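Local coordinates for protein putative amidohydrolase (Unidentified, PDB 3MKV) that probably works as a zinc-dependent prolidase of the amidohydrolase superfamily, hydrolysing dipeptides that end in proline, at residues 26-29 and 34-37; 312-315 and 320-323; 96-101 and 402-407. All blocks are in the same frame, centred on the assembly; numbering follows the deposited sequence.

Interaction 1: 26-29 and 34-37; sequences EILI and IREV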
loop_
_atom_site.group_PDB
_atom_site.type_symbol
_atom_site.label_atom_id
_atom_site.label_comp_id
_atom_site.label_asym_id
_atom_site.label_seq_id
_atom_site.Cartn_x
_atom_site.Cartn_y
_atom_site.Cartn_z
ATOM N N GLU A 26 10.300 28.910 59.642
ATOM C CA GLU A 26 9.804 27.550 59.734
ATOM C C GLU A 26 8.859 27.292 58.560
ATOM O O GLU A 26 8.163 28.209 58.094
ATOM C CB GLU A 26 9.104 27.323 61.074
ATOM C CG GLU A 26 10.052 27.378 62.274
ATOM C CD GLU A 26 9.392 26.921 63.568
ATOM O OE1 GLU A 26 10.129 26.626 64.531
ATOM O OE2 GLU A 26 8.144 26.854 63.626
ATOM N N ILE A 27 8.845 26.056 58.065
ATOM C CA ILE A 27 8.027 25.724 56.907
ATOM C C ILE A 27 7.044 24.609 57.236
ATOM O O ILE A 27 7.419 23.574 57.781
ATOM C CB ILE A 27 8.902 25.322 55.700
ATOM C CG1 ILE A 27 10.148 26.209 55.624
ATOM C CG2 ILE A 27 8.102 25.415 54.411
ATOM C CD1 ILE A 27 11.260 25.624 54.788
ATOM N N LEU A 28 5.777 24.834 56.914
ATOM C CA LEU A 28 4.737 23.858 57.199
ATOM C C LEU A 28 4.286 23.157 55.923
ATOM O O LEU A 28 3.656 23.763 55.061
ATOM C CB LEU A 28 3.544 24.526 57.875
ATOM C CG LEU A 28 2.361 23.612 58.208
ATOM C CD1 LEU A 28 2.729 22.610 59.295
ATOM C CD2 LEU A 28 1.160 24.440 58.623
ATOM N N ILE A 29 4.627 21.878 55.811
ATOM C CA ILE A 29 4.233 21.071 54.671
ATOM C C ILE A 29 3.139 20.101 55.067
ATOM O O ILE A 29 3.258 19.407 56.075
ATOM C CB ILE A 29 5.417 20.247 54.137
ATOM C CG1 ILE A 29 6.412 21.166 53.432
ATOM C CG2 ILE A 29 4.925 19.129 53.214
ATOM C CD1 ILE A 29 6.833 22.319 54.292
ATOM N N ILE A 34 3.369 23.319 50.293
ATOM C CA ILE A 34 3.816 24.260 51.309
ATOM C C ILE A 34 2.602 25.005 51.852
ATOM O O ILE A 34 1.827 25.580 51.089
ATOM C CB ILE A 34 4.783 25.299 50.731
ATOM C CG1 ILE A 34 5.984 24.609 50.075
ATOM C CG2 ILE A 34 5.172 26.302 51.806
ATOM C CD1 ILE A 34 6.557 23.504 50.904
ATOM N N ARG A 35 2.440 25.000 53.169
ATOM C CA ARG A 35 1.247 25.557 53.784
ATOM C C ARG A 35 1.555 26.903 54.429
ATOM O O ARG A 35 0.804 27.868 54.269
ATOM C CB ARG A 35 0.684 24.579 54.818
ATOM C CG ARG A 35 -0.664 24.978 55.384
ATOM C CD ARG A 35 -1.789 24.736 54.385
ATOM N NE ARG A 35 -2.828 25.756 54.500
ATOM C CZ ARG A 35 -3.998 25.716 53.868
ATOM N NH1 ARG A 35 -4.303 24.691 53.079
ATOM N NH2 ARG A 35 -4.873 26.701 54.036
ATOM N N GLU A 36 2.667 26.963 55.153
ATOM C CA GLU A 36 3.086 28.195 55.802
ATOM C C GLU A 36 4.597 28.346 55.761
ATOM O O GLU A 36 5.339 27.362 55.792
ATOM C CB GLU A 36 2.603 28.243 57.252
ATOM C CG GLU A 36 1.091 28.257 57.411
ATOM C CD GLU A 36 0.652 28.036 58.853
ATOM O OE1 GLU A 36 -0.375 27.351 59.061
ATOM O OE2 GLU A 36 1.341 28.537 59.775
ATOM N N VAL A 37 5.041 29.594 55.690
ATOM C CA VAL A 37 6.454 29.917 55.688
ATOM C C VAL A 37 6.640 31.215 56.475
ATOM O O VAL A 37 6.603 32.305 55.899
ATOM C CB VAL A 37 6.981 30.100 54.242
ATOM C CG1 VAL A 37 8.468 30.424 54.244
ATOM C CG2 VAL A 37 6.701 28.857 53.405
#

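Interaction 2: 312-315 and 320-323; sequences EIMK and KMGF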
loop_
_atom_site.group_PDB
_atom_site.type_symbol
_atom_site.label_atom_id
_atom_site.label_comp_id
_atom_site.label_asym_id
_atom_site.label_seq_id
_atom_site.Cartn_x
_atom_site.Cartn_y
_atom_site.Cartn_z
ATOM N N GLU A 312 28.298 35.018 29.035
ATOM C CA GLU A 312 28.638 36.427 29.240
ATOM C C GLU A 312 27.838 37.303 28.287
ATOM O O GLU A 312 27.244 38.298 28.700
ATOM C CB GLU A 312 30.140 36.644 29.024
ATOM C CG GLU A 312 31.035 35.896 30.009
ATOM C CD GLU A 312 32.458 35.714 29.493
ATOM O OE1 GLU A 312 32.744 36.172 28.366
ATOM O OE2 GLU A 312 33.286 35.103 30.206
ATOM N N ILE A 313 27.826 36.915 27.010
ATOM C CA ILE A 313 27.028 37.581 25.984
ATOM C C ILE A 313 25.545 37.673 26.356
ATOM O O ILE A 313 24.911 38.716 26.172
ATOM C CB ILE A 313 27.170 36.868 24.604
ATOM C CG1 ILE A 313 28.563 37.107 24.013
ATOM C CG2 ILE A 313 26.076 37.311 23.618
ATOM C CD1 ILE A 313 28.800 36.373 22.702
ATOM N N MET A 314 24.990 36.587 26.885
ATOM C CA MET A 314 23.554 36.544 27.171
ATOM C C MET A 314 23.198 37.348 28.404
ATOM O O MET A 314 22.132 37.964 28.467
ATOM C CB MET A 314 23.051 35.098 27.296
ATOM C CG MET A 314 22.794 34.414 25.951
ATOM S SD MET A 314 22.290 32.682 26.070
ATOM C CE MET A 314 23.825 31.862 26.485
ATOM N N LYS A 315 24.089 37.340 29.390
ATOM C CA LYS A 315 23.879 38.123 30.605
ATOM C C LYS A 315 23.894 39.616 30.278
ATOM O O LYS A 315 22.979 40.359 30.633
ATOM C CB LYS A 315 24.962 37.809 31.635
ATOM C CG LYS A 315 24.856 38.641 32.894
ATOM C CD LYS A 315 25.972 38.306 33.862
ATOM C CE LYS A 315 25.861 39.118 35.155
ATOM N NZ LYS A 315 26.849 38.658 36.187
ATOM N N LYS A 320 16.946 36.049 29.855
ATOM C CA LYS A 320 16.469 35.064 30.813
ATOM C C LYS A 320 17.025 33.671 30.469
ATOM O O LYS A 320 16.675 33.079 29.437
ATOM C CB LYS A 320 14.933 35.060 30.819
ATOM C CG LYS A 320 14.324 36.272 31.522
ATOM C CD LYS A 320 13.077 36.806 30.832
ATOM C CE LYS A 320 11.940 35.792 30.804
ATOM N NZ LYS A 320 10.917 36.127 29.761
ATOM N N MET A 321 17.901 33.162 31.339
ATOM C CA MET A 321 18.548 31.864 31.146
ATOM C C MET A 321 18.003 30.799 32.093
ATOM O O MET A 321 17.799 31.052 33.276
ATOM C CB MET A 321 20.061 31.984 31.331
ATOM C CG MET A 321 20.766 32.609 30.146
ATOM S SD MET A 321 22.554 32.617 30.302
ATOM C CE MET A 321 22.797 34.063 31.333
ATOM N N GLY A 322 17.766 29.602 31.560
ATOM C CA GLY A 322 17.298 28.484 32.369
ATOM C C GLY A 322 18.435 27.513 32.581
ATOM O O GLY A 322 19.515 27.689 32.044
ATOM N N PHE A 323 18.198 26.471 33.362
ATOM C CA PHE A 323 19.250 25.502 33.656
ATOM C C PHE A 323 19.021 24.217 32.857
ATOM O O PHE A 323 17.907 23.681 32.820
ATOM C CB PHE A 323 19.275 25.232 35.164
ATOM C CG PHE A 323 20.275 24.195 35.598
ATOM C CD1 PHE A 323 21.475 24.571 36.183
ATOM C CD2 PHE A 323 19.997 22.841 35.466
ATOM C CE1 PHE A 323 22.397 23.611 36.610
ATOM C CE2 PHE A 323 20.912 21.879 35.891
ATOM C CZ PHE A 323 22.114 22.269 36.462
#

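Interaction 3: 96-101 and 402-407; sequences AMLRRG and PLVMKD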
loop_
_atom_site.group_PDB
_atom_site.type_symbol
_atom_site.label_atom_id
_atom_site.label_comp_id
_atom_site.label_asym_id
_atom_site.label_seq_id
_atom_site.Cartn_x
_atom_site.Cartn_y
_atom_site.Cartn_z
ATOM N N ALA A 96 18.584 8.632 39.722
ATOM C CA ALA A 96 19.791 9.359 40.065
ATOM C C ALA A 96 19.602 10.868 39.949
ATOM O O ALA A 96 20.282 11.628 40.648
ATOM C CB ALA A 96 20.951 8.888 39.218
ATOM N N MET A 97 18.680 11.299 39.080
ATOM C CA MET A 97 18.421 12.731 38.884
ATOM C C MET A 97 17.828 13.268 40.162
ATOM O O MET A 97 18.249 14.311 40.668
ATOM C CB MET A 97 17.459 13.004 37.713
ATOM C CG MET A 97 17.991 12.639 36.316
ATOM S SD MET A 97 16.808 12.986 34.985
ATOM C CE MET A 97 17.838 12.842 33.561
ATOM N N LEU A 98 16.849 12.530 40.684
ATOM C CA LEU A 98 16.165 12.887 41.916
ATOM C C LEU A 98 17.136 12.946 43.098
ATOM O O LEU A 98 17.060 13.854 43.928
ATOM C CB LEU A 98 15.044 11.886 42.186
ATOM C CG LEU A 98 14.043 12.261 43.277
ATOM C CD1 LEU A 98 13.486 13.681 43.087
ATOM C CD2 LEU A 98 12.908 11.222 43.311
ATOM N N ARG A 99 18.056 11.984 43.155
ATOM C CA ARG A 99 19.071 11.926 44.208
ATOM C C ARG A 99 19.982 13.145 44.194
ATOM O O ARG A 99 20.453 13.569 45.239
ATOM C CB ARG A 99 19.910 10.645 44.088
ATOM C CG ARG A 99 20.826 10.391 45.292
ATOM C CD ARG A 99 20.022 10.391 46.589
ATOM N NE ARG A 99 20.849 10.537 47.786
ATOM C CZ ARG A 99 21.079 11.697 48.405
ATOM N NH1 ARG A 99 20.544 12.822 47.935
ATOM N NH2 ARG A 99 21.842 11.735 49.491
ATOM N N ARG A 100 20.236 13.691 43.004
ATOM C CA ARG A 100 21.024 14.919 42.840
ATOM C C ARG A 100 20.199 16.178 43.150
ATOM O O ARG A 100 20.663 17.306 42.952
ATOM C CB ARG A 100 21.589 15.007 41.414
ATOM C CG ARG A 100 22.549 13.877 41.045
ATOM C CD ARG A 100 23.316 14.150 39.738
ATOM N NE ARG A 100 22.557 13.794 38.541
ATOM C CZ ARG A 100 22.553 12.584 37.983
ATOM N NH1 ARG A 100 23.266 11.602 38.515
ATOM N NH2 ARG A 100 21.832 12.354 36.893
ATOM N N GLY A 101 18.972 15.994 43.619
ATOM C CA GLY A 101 18.145 17.135 44.011
ATOM C C GLY A 101 17.166 17.635 42.961
ATOM O O GLY A 101 16.394 18.554 43.213
ATOM N N PRO A 402 21.451 15.593 52.194
ATOM C CA PRO A 402 20.859 14.627 53.120
ATOM C C PRO A 402 19.359 14.397 52.949
ATOM O O PRO A 402 18.879 13.303 53.240
ATOM C CB PRO A 402 21.125 15.250 54.498
ATOM C CG PRO A 402 21.473 16.689 54.220
ATOM C CD PRO A 402 22.166 16.664 52.906
ATOM N N LEU A 403 18.616 15.407 52.509
ATOM C CA LEU A 403 17.161 15.254 52.383
ATOM C C LEU A 403 16.599 15.741 51.046
ATOM O O LEU A 403 16.943 16.828 50.578
ATOM C CB LEU A 403 16.435 15.935 53.551
ATOM C CG LEU A 403 14.922 15.700 53.620
ATOM C CD1 LEU A 403 14.441 15.651 55.068
ATOM C CD2 LEU A 403 14.130 16.736 52.803
ATOM N N VAL A 404 15.744 14.916 50.439
ATOM C CA VAL A 404 15.100 15.248 49.172
ATOM C C VAL A 404 13.601 14.956 49.229
ATOM O O VAL A 404 13.191 13.813 49.372
ATOM C CB VAL A 404 15.715 14.474 47.986
ATOM C CG1 VAL A 404 14.969 14.819 46.686
ATOM C CG2 VAL A 404 17.210 14.778 47.853
ATOM N N MET A 405 12.793 16.006 49.110
ATOM C CA MET A 405 11.348 15.900 49.238
ATOM C C MET A 405 10.687 16.297 47.923
ATOM O O MET A 405 10.928 17.389 47.417
ATOM C CB MET A 405 10.848 16.813 50.378
ATOM C CG MET A 405 9.346 16.756 50.648
ATOM S SD MET A 405 8.780 17.655 52.125
ATOM C CE MET A 405 8.171 19.167 51.451
ATOM N N LYS A 406 9.848 15.423 47.375
ATOM C CA LYS A 406 9.078 15.708 46.181
ATOM C C LYS A 406 7.618 15.458 46.464
ATOM O O LYS A 406 7.293 14.388 46.930
ATOM C CB LYS A 406 9.554 14.865 44.996
ATOM C CG LYS A 406 8.544 14.716 43.863
ATOM C CD LYS A 406 8.931 13.564 42.945
ATOM C CE LYS A 406 7.765 13.088 42.101
ATOM N NZ LYS A 406 8.135 11.919 41.261
ATOM N N ASP A 407 6.748 16.417 46.171
ATOM C CA ASP A 407 5.316 16.274 46.421
ATOM C C ASP A 407 5.022 15.938 47.883
ATOM O O ASP A 407 4.119 15.142 48.167
ATOM C CB ASP A 407 4.705 15.187 45.524
ATOM C CG ASP A 407 4.524 15.641 44.085
ATOM O OD1 ASP A 407 4.847 14.851 43.170
ATOM O OD2 ASP A 407 4.065 16.785 43.867
#

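Interaction 1: 26-29 and 34-37
The carbonyl oxygen of L28 takes two backbone N-H groups from the facing strand. R35 N to L28 O is the short bond, at 2.6 Å, and R35 N comes almost head-on to the C=O. E36 N also reaches L28 O, but at 3.4 Å this second bond is weak. Two residues therefore stand opposite one, which is a classic beta bulge. In return, L28 N donates to E36 O at 2.8 Å, with an N-H...O angle of 170°. In the bulge R35 and E36 both stand across from L28, and L28 and E36 share one face of the sheet. L28 has CG anti to its own N (chi1 179°), and its CD2 lies beside the E36 side chain, 3.3 Å from OE1. The same methyl group meets R35 CG at 3.8 Å. R35 then bends away and is exposed. I27, I29, I34 and V37 lie on the opposite face. I29 and I34 run side by side, with I34 CD1 against I29 CG1 at 3.4 Å. Nearer the other end of the pair, I27 CG2 meets V37 CG2 at 3.8 Å. The two strands form a beta hairpin. Strand 33-38 is the outermost strand of its sheet within the chain. Strand 25-30 lies between it and strand 5-9, to which it is joined through backbone bonds of I27 with F8 and I29 with F6.

Interaction 2: 312-315 and 320-323
The flat group in this contact is the peptide linking M314 to K315, and the terminal methyl of M321 sits over one face of it. M321 CE is 4.0 Å from K315 N, almost straight above the peptide plane. Segment 320-323 brings nothing to the other face, and no aromatic ring takes part in the contact. Beside the peptide, two thioether chains cross at a slant. M321 SD rests on M314 CB at 3.9 Å. M314 CE comes back to the same sulfur, 4.1 Å from M321 SD. Both chains are extended as far as the sulfur and then bend. In M321 the last torsion, chi3 -82°, folds CE onto the helix backbone. The packing is apolar and small, with 127 Å² buried in all. M314 is buried, whereas K315 is exposed and offers little more than its backbone and CB, with M321 CE 4.3 Å from K315 CB. The K315 chain runs out straight, and its NZ forms a salt bridge with E350 on helix 348-362. Beyond M321, backbone bonds tie G322 to V273 of strand 272-274 and F323 to L64, the residue just before the zinc ligand H65. The contact packs helix 307-317 against the chain that follows it. This is consistent with the last helix-to-strand step of an amidohydrolase TIM barrel, where the strand ends at a metal-binding aspartate, here D326.

Interaction 3: 96-101 and 402-407
V404 packs closely against the end of helix 83-99, while the side of the contact toward R99 is looser. V404 CG1 lies 3.6 Å from the carbonyl oxygen of L98. The same methyl meets L98 CD1 at 4.1 Å, where the two side chains cross at a slant. At chi1 -168° the L98 side chain turns its CG away from the backbone N, which lets CD1 reach V404 CG1 from the flank of the helix. L98 O is thus partly covered by a methyl, and it also accepts a 2.9 Å bond from G101 N. That bond belongs to a Schellman motif, with G101 at positive phi as the C-prime residue. It ends the helix and turns the chain into strand 102-107 of the amidohydrolase barrel. Strand 403-406 lies between strands 380-383 and 409-413, so the contact sets the C-terminal end of a helix against a late part of the same curled sheet. V404 points to the helix, whereas L403 and M405 point the other way and touch F8. On the looser side, R99 leaves the helix pointing away from the strand. A bend at chi2, 55°, brings its guanidinium back, and R99 NH1 comes to 3.9 Å from V404 CG2, obliquely to the group. The main polar tie of this group is a hydrogen bond from R99 NH1 to I401 O, and R99 is partly exposed.

Interactions 1 and 3 are neighbours, with centres about 19 Å apart. They touch where I29 CG1 meets M405 CE at 3.3 Å. Strand 25-30 thus packs on strand 403-406. Interaction 2 lies on the barrel side, its centre about 31 Å from that of interaction 1 and about 26 Å from that of interaction 3. Along the chain, interaction 1 closes first. Segment 96-101 then opens interaction 3, interaction 2 falls inside that loop, and segment 402-407 closes it. Interaction 2 is local to the barrel, interaction 1 local to the small N-terminal sheet, and interaction 3 joins the barrel's helix 83-99 to the strands beside that sheet.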